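Local coordinates for protein alpha-galactosidase (Umbelopsis vinacea, PDB 3A5V) that releases terminal alpha-linked galactose from galactosides by hydrolysis, as a tetrameric, N-glycosylated member of glycoside hydrolase family 27, at residues V217-I221 with H257-W261; E252-V256 with P381-V385. All blocks are in the same frame, centred on the assembly; numbering follows the deposited sequence.

Interaction 1. Residues V217-I221 with H257-W261; sequences VMNII and HYTIW
Trp-261 reaches with the six-membered part of its indole to three residues of helix 217-227. CZ3 lies 3.9 Å from Val-217 CG1. The same carbon meets Ile-221 CG1 at 3.8 Å, and both aliphatic groups approach the ring obliquely. At the far corner CH2 is 3.8 Å from Ile-220 CG2, whose side chain runs at about a right angle to the indole, while the Val-217 carbonyl O comes to the ring edge in its plane. The two branches of Val-217 divide the work. CG1, anti to the backbone N (chi1 171°), is turned to Trp-261, and CG2 lies over one face of the His-257 imidazole in a CH-pi contact, 4.2 Å from the ring centroid. Further along, Ile-221 crosses Ile-260, its CG1 3.8 Å from Ile-260 CG2. Polar bonds outside the pair fix both rings: Trp-261 NE1 is hydrogen-bonded to Asp-240 O, and His-257 NE2 to Glu-243 N. Within the helix the imidazole presents its ND1 edge to the indole face, ND1 3.3 Å above the indole plane. With an alanine in place of Trp-261, a gap would probably open beside Val-217, Ile-220 and Ile-221, and the Asp-240 carbonyl would lose its indole N-H. The two segments run nearly parallel, at 16°, with axes 11.1 Å apart, so the indole and the isoleucines span the distance between the backbones. Their helices, 217-227 and 251-263, flank strand 236-238 in sequence, as consecutive outer helices of the (beta/alpha)8 barrel, and Phe-314 of strand 311-318 packs on both Ile-221 and Ile-260.

Interaction 2. Residues E252-V256 with P381-V385; sequences EEYRV and PAHGV
Glu-252 lies across Pro-381, its chain bent at chi2 (-50°). CB comes within 4.2 Å of Ala-382 O, CG rests 3.9 Å from Pro-381 CB, and CD lies near Pro-381 CG. At the tip OE1 accepts from Arg-255 NE at 3.1 Å in a salt bridge, and from two waters; OE2 takes a weak hydrogen bond from Arg-255 NH2. Water 1, 2.7 Å from Glu-252 OE1, also donates to Glu-252 O and accepts from Val-385 N; water 2 joins OE1 to Val-385 O. Residues 381-384 form a type II beta turn, and His-383 with Gly-384 makes a G1 beta bulge facing Asn-329; this turn of the C-terminal beta sandwich sits on barrel helix 251-263. From the turn His-383 ND1 donates to the anti lone pair of Glu-253 OE2, 2.7 Å away at 164°, with carboxylate and imidazole nearly coplanar. Asp-332 OD1 holds NE2 and Phe-194 stacks on the ring, so two carboxylates flank the imidazole and would be likely to raise its pKa. Farther along the strand Val-385 CG1 packs 3.8 Å from Val-256 CG1, and Val-385 CG2 lies 4.0 Å from Arg-255 CG.

How the interactions relate
Helix 251-263 serves both contacts, with residues 252-256 in interaction 2 and the next turn, 257-261, in interaction 1. The centres lie about 10 Å apart and the two touch where Thr-259 OG1 meets Val-385 CG2. Interaction 1 is wholly buried, within the barrel domain, and consists of aliphatic and aromatic packing between two neighbouring helices. Interaction 2 is only partly buried and bridges the barrel to the C-terminal beta sandwich, and combines a histidine-carboxylate bond, a salt bridge within the helix and bridging waters, with a smaller valine cluster on its inner side. Phe-194 packs on Glu-253, Val-256 and His-383, and its backbone bonds to Met-218, tying the two neighbourhoods together.

Interaction 1. Residues V217-I221 with H257-W261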
loop_
_atom_site.group_PDB
_atom_site.type_symbol
_atom_site.label_atom_id
_atom_site.label_comp_id
_atom_site.label_asym_id
_atom_site.label_seq_id
_atom_site.Cartn_x
_atom_site.Cartn_y
_atom_site.Cartn_z
ATOM N N VAL A 217 0.715 -7.236 23.980
ATOM C CA VAL A 217 2.149 -7.003 24.207
ATOM C C VAL A 217 2.999 -7.549 23.035
ATOM O O VAL A 217 3.824 -6.814 22.462
ATOM C CB VAL A 217 2.585 -7.608 25.582
ATOM C CG1 VAL A 217 4.116 -7.581 25.773
ATOM C CG2 VAL A 217 1.884 -6.842 26.712
ATOM N N MET A 218 2.766 -8.812 22.659
ATOM C CA MET A 218 3.531 -9.459 21.590
ATOM C C MET A 218 3.305 -8.796 20.216
ATOM O O MET A 218 4.243 -8.640 19.418
ATOM C CB MET A 218 3.237 -10.973 21.528
ATOM C CG MET A 218 3.842 -11.784 22.704
ATOM S SD MET A 218 5.642 -11.573 22.874
ATOM C CE MET A 218 6.218 -12.098 21.257
ATOM N N ASN A 219 2.066 -8.387 19.955
ATOM C CA ASN A 219 1.755 -7.634 18.729
ATOM C C ASN A 219 2.621 -6.370 18.640
ATOM O O ASN A 219 3.245 -6.087 17.606
ATOM C CB ASN A 219 0.242 -7.294 18.673
ATOM C CG ASN A 219 -0.124 -6.404 17.486
ATOM O OD1 ASN A 219 0.110 -5.180 17.508
ATOM N ND2 ASN A 219 -0.716 -7.007 16.443
ATOM N N ILE A 220 2.657 -5.605 19.732
ATOM C CA ILE A 220 3.441 -4.379 19.752
ATOM C C ILE A 220 4.944 -4.647 19.625
ATOM O O ILE A 220 5.622 -3.939 18.885
ATOM C CB ILE A 220 3.105 -3.506 20.997
ATOM C CG1 ILE A 220 1.707 -2.907 20.813
ATOM C CG2 ILE A 220 4.141 -2.373 21.201
ATOM C CD1 ILE A 220 1.106 -2.413 22.117
ATOM N N ILE A 221 5.454 -5.674 20.314
ATOM C CA ILE A 221 6.885 -6.003 20.199
ATOM C C ILE A 221 7.281 -6.268 18.729
ATOM O O ILE A 221 8.326 -5.804 18.274
ATOM C CB ILE A 221 7.299 -7.214 21.086
ATOM C CG1 ILE A 221 7.168 -6.842 22.576
ATOM C CG2 ILE A 221 8.752 -7.663 20.744
ATOM C CD1 ILE A 221 7.273 -8.004 23.525
ATOM N N HIS A 257 6.846 -7.604 29.366
ATOM C CA HIS A 257 6.305 -6.326 28.930
ATOM C C HIS A 257 7.221 -5.183 29.394
ATOM O O HIS A 257 7.744 -4.426 28.566
ATOM C CB HIS A 257 4.867 -6.270 29.491
ATOM C CG HIS A 257 4.171 -4.941 29.396
ATOM N ND1 HIS A 257 4.208 -4.137 28.277
ATOM C CD2 HIS A 257 3.328 -4.334 30.269
ATOM C CE1 HIS A 257 3.450 -3.072 28.480
ATOM N NE2 HIS A 257 2.897 -3.173 29.679
ATOM N N TYR A 258 7.494 -5.121 30.697
ATOM C CA TYR A 258 8.346 -4.053 31.234
ATOM C C TYR A 258 9.777 -4.107 30.663
ATOM O O TYR A 258 10.356 -3.079 30.295
ATOM C CB TYR A 258 8.367 -4.124 32.774
ATOM C CG TYR A 258 8.977 -2.902 33.426
ATOM C CD1 TYR A 258 10.361 -2.799 33.581
ATOM C CD2 TYR A 258 8.175 -1.846 33.866
ATOM C CE1 TYR A 258 10.950 -1.681 34.151
ATOM C CE2 TYR A 258 8.757 -0.706 34.463
ATOM C CZ TYR A 258 10.152 -0.641 34.595
ATOM O OH TYR A 258 10.760 0.454 35.187
ATOM N N THR A 259 10.350 -5.304 30.627
ATOM C CA THR A 259 11.727 -5.506 30.131
ATOM C C THR A 259 11.921 -4.982 28.705
ATOM O O THR A 259 12.897 -4.276 28.417
ATOM C CB THR A 259 12.098 -7.013 30.155
ATOM O OG1 THR A 259 12.039 -7.509 31.510
ATOM C CG2 THR A 259 13.503 -7.256 29.543
ATOM N N ILE A 260 11.012 -5.363 27.807
ATOM C CA ILE A 260 11.142 -4.991 26.407
ATOM C C ILE A 260 10.898 -3.491 26.217
ATOM O O ILE A 260 11.642 -2.849 25.498
ATOM C CB ILE A 260 10.234 -5.860 25.464
ATOM C CG1 ILE A 260 10.615 -7.360 25.552
ATOM C CG2 ILE A 260 10.314 -5.379 24.002
ATOM C CD1 ILE A 260 12.071 -7.692 25.108
ATOM N N TRP A 261 9.870 -2.940 26.865
ATOM C CA TRP A 261 9.647 -1.481 26.841
ATOM C C TRP A 261 10.907 -0.748 27.350
ATOM O O TRP A 261 11.363 0.232 26.748
ATOM C CB TRP A 261 8.464 -1.124 27.743
ATOM C CG TRP A 261 7.068 -1.113 27.078
ATOM C CD1 TRP A 261 6.166 -0.088 27.152
ATOM C CD2 TRP A 261 6.429 -2.148 26.289
ATOM N NE1 TRP A 261 5.023 -0.405 26.473
ATOM C CE2 TRP A 261 5.146 -1.659 25.933
ATOM C CE3 TRP A 261 6.816 -3.428 25.841
ATOM C CZ2 TRP A 261 4.237 -2.401 25.139
ATOM C CZ3 TRP A 261 5.908 -4.174 25.046
ATOM C CH2 TRP A 261 4.632 -3.649 24.706
#

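Interaction 2. Residues E252-V256 with P381-V385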
loop_
_atom_site.group_PDB
_atom_site.type_symbol
_atom_site.label_atom_id
_atom_site.label_comp_id
_atom_site.label_asym_id
_atom_site.label_seq_id
_atom_site.Cartn_x
_atom_site.Cartn_y
_atom_site.Cartn_z
ATOM N N GLU A 252 5.169 -12.986 35.187
ATOM C CA GLU A 252 6.200 -13.188 34.157
ATOM C C GLU A 252 5.842 -12.456 32.852
ATOM O O GLU A 252 6.723 -11.916 32.162
ATOM C CB GLU A 252 6.470 -14.684 33.908
ATOM C CG GLU A 252 7.165 -15.410 35.108
ATOM C CD GLU A 252 8.415 -14.686 35.630
ATOM O OE1 GLU A 252 9.216 -14.195 34.816
ATOM O OE2 GLU A 252 8.591 -14.590 36.873
ATOM N N GLU A 253 4.556 -12.441 32.510
ATOM C CA GLU A 253 4.095 -11.639 31.362
ATOM C C GLU A 253 4.363 -10.138 31.551
ATOM O O GLU A 253 4.845 -9.497 30.633
ATOM C CB GLU A 253 2.615 -11.887 31.087
ATOM C CG GLU A 253 2.366 -13.259 30.474
ATOM C CD GLU A 253 0.891 -13.660 30.435
ATOM O OE1 GLU A 253 0.053 -13.094 31.178
ATOM O OE2 GLU A 253 0.586 -14.567 29.648
ATOM N N TYR A 254 4.041 -9.584 32.730
ATOM C CA TYR A 254 4.386 -8.185 33.043
ATOM C C TYR A 254 5.889 -7.945 33.036
ATOM O O TYR A 254 6.351 -6.868 32.619
ATOM C CB TYR A 254 3.820 -7.733 34.400
ATOM C CG TYR A 254 2.327 -7.478 34.366
ATOM C CD1 TYR A 254 1.733 -6.820 33.272
ATOM C CD2 TYR A 254 1.504 -7.900 35.423
ATOM C CE1 TYR A 254 0.348 -6.593 33.229
ATOM C CE2 TYR A 254 0.110 -7.676 35.395
ATOM C CZ TYR A 254 -0.453 -7.026 34.298
ATOM O OH TYR A 254 -1.824 -6.824 34.269
ATOM N N ARG A 255 6.657 -8.927 33.516
ATOM C CA ARG A 255 8.105 -8.772 33.491
ATOM C C ARG A 255 8.605 -8.649 32.047
ATOM O O ARG A 255 9.490 -7.841 31.748
ATOM C CB ARG A 255 8.805 -9.932 34.218
ATOM C CG ARG A 255 10.306 -9.686 34.415
ATOM C CD ARG A 255 11.029 -10.962 34.848
ATOM N NE ARG A 255 10.408 -11.604 36.010
ATOM C CZ ARG A 255 10.510 -11.172 37.265
ATOM N NH1 ARG A 255 11.191 -10.056 37.553
ATOM N NH2 ARG A 255 9.916 -11.860 38.244
ATOM N N VAL A 256 8.032 -9.452 31.150
ATOM C CA VAL A 256 8.404 -9.390 29.738
ATOM C C VAL A 256 8.078 -8.027 29.136
ATOM O O VAL A 256 8.909 -7.392 28.491
ATOM C CB VAL A 256 7.714 -10.529 28.930
ATOM C CG1 VAL A 256 8.037 -10.412 27.399
ATOM C CG2 VAL A 256 8.184 -11.821 29.442
ATOM N N PRO A 381 11.049 -18.656 31.711
ATOM C CA PRO A 381 9.648 -19.037 31.930
ATOM C C PRO A 381 8.784 -18.868 30.673
ATOM O O PRO A 381 9.143 -18.111 29.756
ATOM C CB PRO A 381 9.188 -18.055 33.019
ATOM C CG PRO A 381 10.446 -17.625 33.701
ATOM C CD PRO A 381 11.458 -17.539 32.591
ATOM N N ALA A 382 7.653 -19.571 30.638
ATOM C CA ALA A 382 6.605 -19.333 29.624
ATOM C C ALA A 382 6.224 -17.847 29.588
ATOM O O ALA A 382 6.052 -17.226 30.653
ATOM C CB ALA A 382 5.371 -20.170 29.957
ATOM N N HIS A 383 6.125 -17.284 28.374
ATOM C CA HIS A 383 5.850 -15.856 28.152
ATOM C C HIS A 383 6.825 -14.972 28.928
ATOM O O HIS A 383 6.455 -13.883 29.391
ATOM C CB HIS A 383 4.403 -15.511 28.551
ATOM C CG HIS A 383 3.363 -16.301 27.813
ATOM N ND1 HIS A 383 2.012 -16.190 28.084
ATOM C CD2 HIS A 383 3.473 -17.199 26.801
ATOM C CE1 HIS A 383 1.337 -16.987 27.271
ATOM N NE2 HIS A 383 2.199 -17.614 26.485
ATOM N N GLY A 384 8.059 -15.458 29.065
ATOM C CA GLY A 384 9.016 -14.930 30.031
ATOM C C GLY A 384 10.288 -14.406 29.406
ATOM O O GLY A 384 10.542 -14.615 28.201
ATOM N N VAL A 385 11.067 -13.697 30.229
ATOM C CA VAL A 385 12.376 -13.153 29.843
ATOM C C VAL A 385 13.441 -13.489 30.874
ATOM O O VAL A 385 13.128 -13.717 32.044
ATOM C CB VAL A 385 12.362 -11.585 29.656
ATOM C CG1 VAL A 385 11.612 -11.177 28.350
ATOM C CG2 VAL A 385 11.800 -10.862 30.922
HETATM O O HOH W 1 9.330 -12.861 32.526
HETATM O O HOH W 2 11.953 -14.516 34.472
#